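Side-chain contacts in 2-hydroxychromene-2-carboxylate isomerase (Pseudomonas putida, PDB 2IMF), which catalyses the reversible, glutathione-dependent isomerisation of 2-hydroxychromene-2-carboxylate to trans-O-hydroxybenzylidenepyruvate in naphthalene breakdown: residues Q68-A71 with Q72-I76; G134-R137 with S138-E141; L144-N147 with A148-E151. One frame throughout, in Å; residues are numbered along the deposited sequence.

Contact 1 of 3, residues Q68-A71 with Q72-I76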
loop_
_atom_site.group_PDB
_atom_site.type_symbol
_atom_site.label_atom_id
_atom_site.label_comp_id
_atom_site.label_asym_id
_atom_site.label_seq_id
_atom_site.Cartn_x
_atom_site.Cartn_y
_atom_site.Cartn_z
ATOM N N GLN A 68 -0.513 11.966 -6.551
ATOM C CA GLN A 68 -0.568 12.601 -7.883
ATOM C C GLN A 68 -0.433 11.620 -9.042
ATOM O O GLN A 68 -1.058 11.770 -10.080
ATOM C CB GLN A 68 0.486 13.661 -8.027
ATOM C CG GLN A 68 0.221 14.867 -7.148
ATOM C CD GLN A 68 -1.154 15.545 -7.344
ATOM O OE1 GLN A 68 -1.578 15.826 -8.458
ATOM N NE2 GLN A 68 -1.863 15.778 -6.261
ATOM N N ARG A 69 0.376 10.585 -8.833
ATOM C CA ARG A 69 0.497 9.580 -9.886
ATOM C C ARG A 69 -0.833 8.930 -10.127
ATOM O O ARG A 69 -1.274 8.728 -11.254
ATOM C CB ARG A 69 1.570 8.526 -9.529
ATOM C CG ARG A 69 2.967 9.046 -9.658
ATOM C CD ARG A 69 3.908 8.128 -8.821
ATOM N NE ARG A 69 5.266 8.587 -9.112
ATOM C CZ ARG A 69 6.304 8.321 -8.324
ATOM N NH1 ARG A 69 6.169 7.502 -7.283
ATOM N NH2 ARG A 69 7.528 8.745 -8.616
ATOM N N TRP A 70 -1.575 8.563 -9.091
ATOM C CA TRP A 70 -2.860 7.965 -9.309
ATOM C C TRP A 70 -3.903 8.935 -9.863
ATOM O O TRP A 70 -4.738 8.521 -10.661
ATOM C CB TRP A 70 -3.405 7.406 -7.966
ATOM C CG TRP A 70 -2.732 6.110 -7.546
ATOM C CD1 TRP A 70 -1.696 5.992 -6.652
ATOM C CD2 TRP A 70 -3.009 4.812 -8.009
ATOM N NE1 TRP A 70 -1.351 4.674 -6.512
ATOM C CE2 TRP A 70 -2.129 3.915 -7.359
ATOM C CE3 TRP A 70 -3.917 4.304 -8.946
ATOM C CZ2 TRP A 70 -2.173 2.515 -7.608
ATOM C CZ3 TRP A 70 -3.972 2.941 -9.160
ATOM C CH2 TRP A 70 -3.086 2.074 -8.518
ATOM N N ALA A 71 -3.837 10.178 -9.407
ATOM C CA ALA A 71 -4.819 11.166 -9.909
ATOM C C ALA A 71 -4.585 11.306 -11.417
ATOM O O ALA A 71 -5.555 11.435 -12.175
ATOM C CB ALA A 71 -4.592 12.451 -9.224
ATOM N N GLN A 72 -3.330 11.314 -11.831
ATOM C CA GLN A 72 -3.021 11.415 -13.295
ATOM C C GLN A 72 -3.512 10.196 -14.036
ATOM O O GLN A 72 -4.110 10.336 -15.107
ATOM C CB GLN A 72 -1.527 11.525 -13.522
ATOM C CG GLN A 72 -0.911 12.798 -13.043
ATOM C CD GLN A 72 -1.157 13.988 -13.964
ATOM O OE1 GLN A 72 -1.712 15.014 -13.546
ATOM N NE2 GLN A 72 -0.739 13.861 -15.219
ATOM N N LEU A 73 -3.347 8.985 -13.472
ATOM C CA LEU A 73 -3.871 7.786 -14.103
ATOM C C LEU A 73 -5.339 7.865 -14.256
ATOM O O LEU A 73 -5.913 7.385 -15.241
ATOM C CB LEU A 73 -3.485 6.518 -13.344
ATOM C CG LEU A 73 -1.998 6.126 -13.370
ATOM C CD1 LEU A 73 -1.789 4.933 -12.423
ATOM C CD2 LEU A 73 -1.500 5.785 -14.798
ATOM N N TYR A 74 -6.022 8.406 -13.244
ATOM C CA TYR A 74 -7.486 8.455 -13.259
ATOM C C TYR A 74 -8.057 9.670 -14.017
ATOM O O TYR A 74 -9.271 9.701 -14.258
ATOM C CB TYR A 74 -8.004 8.474 -11.807
ATOM C CG TYR A 74 -7.887 7.158 -11.037
ATOM C CD1 TYR A 74 -7.226 6.026 -11.553
ATOM C CD2 TYR A 74 -8.463 7.060 -9.762
ATOM C CE1 TYR A 74 -7.162 4.856 -10.826
ATOM C CE2 TYR A 74 -8.395 5.902 -9.036
ATOM C CZ TYR A 74 -7.750 4.771 -9.580
ATOM O OH TYR A 74 -7.650 3.612 -8.851
ATOM N N GLY A 75 -7.220 10.626 -14.361
ATOM C CA GLY A 75 -7.656 11.847 -15.054
ATOM C C GLY A 75 -8.398 12.834 -14.196
ATOM O O GLY A 75 -9.268 13.557 -14.719
ATOM N N ILE A 76 -8.049 12.940 -12.912
ATOM C CA ILE A 76 -8.782 13.801 -12.020
ATOM C C ILE A 76 -7.790 14.664 -11.242
ATOM O O ILE A 76 -6.643 14.279 -11.066
ATOM C CB ILE A 76 -9.669 12.969 -11.037
ATOM C CG1 ILE A 76 -8.826 12.081 -10.085
ATOM C CG2 ILE A 76 -10.648 12.132 -11.791
ATOM C CD1 ILE A 76 -9.677 11.214 -9.150
#
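Trp-70 and Tyr-74 lie side by side and point the same way from the last turns of helix 57-74, which closes in a Schellman motif at Gly-75. Their spacing of four residues puts them on one face of the helix, and both chi1 angles (-76° and -73°) set CG beside the backbone N. The rings are inclined obliquely, planes 72° apart, so that Tyr-74 CE1 comes to 3.8 Å from Trp-70 CE3 while the phenol oxygen reaches the same benzo rim. Leu-73 meets the indole from a different direction: its CD1 comes obliquely to the benzo part, 4.1 Å from Trp-70 CE3. Beyond the helix, Tyr-74 OH is hydrogen-bonded to Asn-181, a glutathione-binding residue, and to Arg-20, while Trp-70 meets the ring of Phe-185 of the second subunit. A phenylalanine in place of Tyr-74 would probably leave Asn-181 and Arg-20 without this hydroxyl partner and strip one neighbour from the indole rim. The backbone beneath is regular: Tyr-74 N bonds to Trp-70 O at 2.9 Å, and Leu-73 N to Arg-69 O at 3.0 Å. Gly-75 then turns to positive phi, which by itself favours glycine, and the chain reverses far enough for Ile-76 CG1 to come within 4.3 Å of Ala-71 CB. Two amides converge on Ala-71 O at the helix end: that of Gly-75 makes a weak, bent bond, whereas Ile-76 N gives a nearly straight one of 3.0 Å.

Contact 2 of 3, residues G134-R137 with S138-E141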
loop_
_atom_site.group_PDB
_atom_site.type_symbol
_atom_site.label_atom_id
_atom_site.label_comp_id
_atom_site.label_asym_id
_atom_site.label_seq_id
_atom_site.Cartn_x
_atom_site.Cartn_y
_atom_site.Cartn_z
ATOM N N GLY A 134 -29.946 19.610 -3.958
ATOM C CA GLY A 134 -31.377 19.891 -3.835
ATOM C C GLY A 134 -31.950 19.626 -2.472
ATOM O O GLY A 134 -33.170 19.326 -2.371
ATOM N N TRP A 135 -31.147 19.757 -1.404
ATOM C CA TRP A 135 -31.562 19.550 -0.065
ATOM C C TRP A 135 -31.896 20.840 0.626
ATOM O O TRP A 135 -31.557 21.920 0.137
ATOM C CB TRP A 135 -30.431 18.894 0.717
ATOM C CG TRP A 135 -30.155 17.480 0.348
ATOM C CD1 TRP A 135 -30.904 16.639 -0.463
ATOM C CD2 TRP A 135 -29.080 16.677 0.865
ATOM N NE1 TRP A 135 -30.305 15.392 -0.491
ATOM C CE2 TRP A 135 -29.207 15.392 0.338
ATOM C CE3 TRP A 135 -28.030 16.936 1.742
ATOM C CZ2 TRP A 135 -28.291 14.340 0.618
ATOM C CZ3 TRP A 135 -27.116 15.904 2.025
ATOM C CH2 TRP A 135 -27.276 14.619 1.492
ATOM N N ASP A 136 -32.667 20.749 1.706
ATOM C CA ASP A 136 -33.000 21.867 2.562
ATOM C C ASP A 136 -31.839 22.151 3.508
ATOM O O ASP A 136 -31.478 21.358 4.373
ATOM C CB ASP A 136 -34.286 21.475 3.311
ATOM C CG ASP A 136 -34.818 22.579 4.206
ATOM O OD1 ASP A 136 -34.172 23.084 5.170
ATOM O OD2 ASP A 136 -35.985 22.948 3.913
ATOM N N ARG A 137 -31.187 23.280 3.232
ATOM C CA ARG A 137 -29.973 23.581 3.962
ATOM C C ARG A 137 -30.173 23.563 5.447
ATOM O O ARG A 137 -29.396 22.980 6.158
ATOM C CB ARG A 137 -29.597 25.037 3.602
ATOM C CG ARG A 137 -28.361 25.490 4.338
ATOM C CD ARG A 137 -28.251 27.059 4.458
ATOM N NE ARG A 137 -29.531 27.735 4.756
ATOM C CZ ARG A 137 -30.030 27.932 5.983
ATOM N NH1 ARG A 137 -29.340 27.613 7.081
ATOM N NH2 ARG A 137 -31.242 28.481 6.077
ATOM N N SER A 138 -31.243 24.218 5.909
ATOM C CA SER A 138 -31.460 24.294 7.343
ATOM C C SER A 138 -31.720 22.860 7.954
ATOM O O SER A 138 -31.155 22.562 9.031
ATOM C CB SER A 138 -32.687 25.173 7.641
ATOM O OG SER A 138 -32.879 25.213 9.052
ATOM N N ALA A 139 -32.490 22.038 7.246
ATOM C CA ALA A 139 -32.758 20.695 7.751
ATOM C C ALA A 139 -31.439 19.937 7.787
ATOM O O ALA A 139 -31.208 19.188 8.737
ATOM C CB ALA A 139 -33.770 20.035 6.837
ATOM N N PHE A 140 -30.572 20.071 6.777
ATOM C CA PHE A 140 -29.299 19.328 6.776
ATOM C C PHE A 140 -28.431 19.786 7.912
ATOM O O PHE A 140 -27.852 18.989 8.610
ATOM C CB PHE A 140 -28.642 19.448 5.381
ATOM C CG PHE A 140 -27.341 18.727 5.251
ATOM C CD1 PHE A 140 -27.245 17.392 5.523
ATOM C CD2 PHE A 140 -26.205 19.396 4.813
ATOM C CE1 PHE A 140 -26.020 16.683 5.428
ATOM C CE2 PHE A 140 -25.012 18.729 4.641
ATOM C CZ PHE A 140 -24.862 17.401 4.987
ATOM N N GLU A 141 -28.330 21.089 8.073
ATOM C CA GLU A 141 -27.449 21.603 9.107
ATOM C C GLU A 141 -27.956 21.167 10.492
ATOM O O GLU A 141 -27.192 20.819 11.407
ATOM C CB GLU A 141 -27.384 23.127 9.051
ATOM C CG GLU A 141 -26.579 23.602 7.836
ATOM C CD GLU A 141 -26.607 25.082 7.632
ATOM O OE1 GLU A 141 -27.397 25.811 8.291
ATOM O OE2 GLU A 141 -25.865 25.518 6.738
HETATM O O HOH W 1 -33.256 25.865 4.483
#
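Trp-135 brings the edge of its indole over one face of Phe-140, CZ3 lying 3.7 Å from Phe-140 CE1 and displaced toward the rim of that ring. With centroids 5.0 Å apart and planes at 57°, the pair is an inclined edge-to-face contact. Asp-136 supplies the polar part: its OD1 accepts from Ala-139 N at 2.9 Å, met on the anti side and 29° out of the carboxylate plane. The carboxylate gets there because its CG is anti to the backbone N (chi1 -177°), folded forward over the first turn. A water donates to the same OD1 and accepts from Ser-138 N, at 3.0 Å from that nitrogen, giving a second early amide a partner. One turn along, in the conformer described, one of two modelled for Arg-137, NH1 forms a salt bridge with Glu-141 OE1 at 2.9 Å; as a hydrogen bond it is weak and bent, the guanidinium and carboxylate planes being well turned from each other. Around this shell, Tyr-95 and Tyr-105 pack on both aromatic rings, and Pro-126 and Ser-130 of helix 125-133 touch Phe-140. A phosphate ion, probably from the crystallisation liquor, is held by Ser-138 OG and, in that same conformer, by Arg-137 NH2. The backbone bond from Phe-140 N to Asp-136 O, 2.9 Å, completes the turn. Together the carboxylate and backbone bonds define an aspartate N-cap, opening helix 137-145 directly after the Schellman turn at Gly-134 that ends helix 125-133.

Contact 3 of 3, residues L144-N147 with A148-E151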
loop_
_atom_site.group_PDB
_atom_site.type_symbol
_atom_site.label_atom_id
_atom_site.label_comp_id
_atom_site.label_asym_id
_atom_site.label_seq_id
_atom_site.Cartn_x
_atom_site.Cartn_y
_atom_site.Cartn_z
ATOM N N LEU A 144 -26.905 17.579 11.000
ATOM C CA LEU A 144 -25.441 17.457 11.359
ATOM C C LEU A 144 -25.162 17.592 12.827
ATOM O O LEU A 144 -24.246 16.942 13.330
ATOM C CB LEU A 144 -24.624 18.522 10.639
ATOM C CG LEU A 144 -24.606 18.257 9.145
ATOM C CD1 LEU A 144 -23.882 19.397 8.418
ATOM C CD2 LEU A 144 -23.974 16.966 8.831
ATOM N N SER A 145 -25.929 18.395 13.546
ATOM C CA SER A 145 -25.568 18.589 14.974
ATOM C C SER A 145 -26.471 17.718 15.850
ATOM O O SER A 145 -26.323 17.741 17.072
ATOM C CB SER A 145 -25.694 20.047 15.324
ATOM O OG SER A 145 -27.021 20.429 15.187
ATOM N N SER A 146 -27.344 16.913 15.264
ATOM C CA SER A 146 -28.317 16.152 16.066
ATOM C C SER A 146 -27.677 14.922 16.687
ATOM O O SER A 146 -26.751 14.285 16.142
ATOM C CB SER A 146 -29.484 15.720 15.185
ATOM O OG SER A 146 -29.119 14.690 14.260
ATOM N N ASN A 147 -28.269 14.487 17.793
ATOM C CA ASN A 147 -27.828 13.276 18.418
ATOM C C ASN A 147 -28.011 12.050 17.569
ATOM O O ASN A 147 -27.066 11.232 17.550
ATOM C CB ASN A 147 -28.515 13.116 19.788
ATOM C CG ASN A 147 -28.081 14.187 20.763
ATOM O OD1 ASN A 147 -26.911 14.587 20.792
ATOM N ND2 ASN A 147 -29.020 14.653 21.597
ATOM N N ALA A 148 -29.104 11.913 16.820
ATOM C CA ALA A 148 -29.391 10.759 16.018
ATOM C C ALA A 148 -28.347 10.569 14.889
ATOM O O ALA A 148 -27.997 9.446 14.537
ATOM C CB ALA A 148 -30.759 10.894 15.412
ATOM N N ALA A 149 -27.870 11.684 14.337
ATOM C CA ALA A 149 -26.823 11.672 13.331
ATOM C C ALA A 149 -25.525 11.109 13.864
ATOM O O ALA A 149 -24.907 10.276 13.205
ATOM C CB ALA A 149 -26.642 13.051 12.792
ATOM N N THR A 150 -25.066 11.601 15.034
ATOM C CA THR A 150 -23.833 11.066 15.646
ATOM C C THR A 150 -24.022 9.618 15.962
ATOM O O THR A 150 -23.106 8.809 15.739
ATOM C CB THR A 150 -23.365 11.936 16.825
ATOM O OG1 THR A 150 -22.823 13.171 16.338
ATOM C CG2 THR A 150 -22.288 11.253 17.652
ATOM N N GLU A 151 -25.212 9.225 16.424
ATOM C CA GLU A 151 -25.397 7.822 16.770
ATOM C C GLU A 151 -25.296 6.937 15.577
ATOM O O GLU A 151 -24.701 5.853 15.674
ATOM C CB GLU A 151 -26.745 7.607 17.455
ATOM C CG GLU A 151 -26.771 8.233 18.794
ATOM C CD GLU A 151 -28.160 8.181 19.416
ATOM O OE1 GLU A 151 -29.141 7.743 18.738
ATOM O OE2 GLU A 151 -28.243 8.591 20.594
HETATM O O HOH W 2 -24.347 15.113 15.352
#
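Ser-146 and Ala-149 meet through a side-chain cap. Ser-146 OG accepts from Ala-149 N at 3.3 Å, with an N-H...O angle of 154°, making the serine the N-cap of helix 147-162. Its chi1 of 71° places OG between the backbone N and the carbonyl carbon, from where it also lies against Ala-149 CB and hydrogen-bonds to Phe-143 O, one turn earlier in the chain. The hydroxyl thus links the last turn of one helix to the first of the next. Among the backbone bonds, Glu-151 N to Asn-147 O is 3.0 Å long and lies in the carbonyl plane, whereas Thr-150 N to Ser-146 O, at 3.4 Å, is weak. Water-mediated bonding supplements the latter: a single water donates to Leu-144 O and to Ser-146 O and accepts from Thr-150 OG1, all three at 2.7 Å, tying the carbonyls of the turn to a side chain of the new helix. No apolar side-chain pair forms across the turn; Glu-151 CG simply rests against the carbonyl, 3.3 Å from Asn-147 O. The turn joins helices 137-145 and 147-162 at the surface, with helix 87-92 beside it: Arg-88 touches Leu-144, and Ile-91 packs on both Ala-149 and Thr-150.

Overall arrangement
All three contacts are local, set at helix ends, but they differ in setting. Contact 1 is partly buried and closes helix 57-74 beside the glutathione site and the second subunit; contacts 2 and 3 are surface contacts, away from the annotated sites and untouched by another chain. Those two share helix 137-145, one at its start and the other at its end, with centres about 14 Å apart, whereas contact 1 lies about 33 and 35 Å from them, centre to centre. Their chemistry follows: aromatic and aliphatic packing with a C-terminal turn in contact 1, an acidic cap with a ring pair and salt bridge in contact 2, and a hydroxyl cap with bridging water in contact 3.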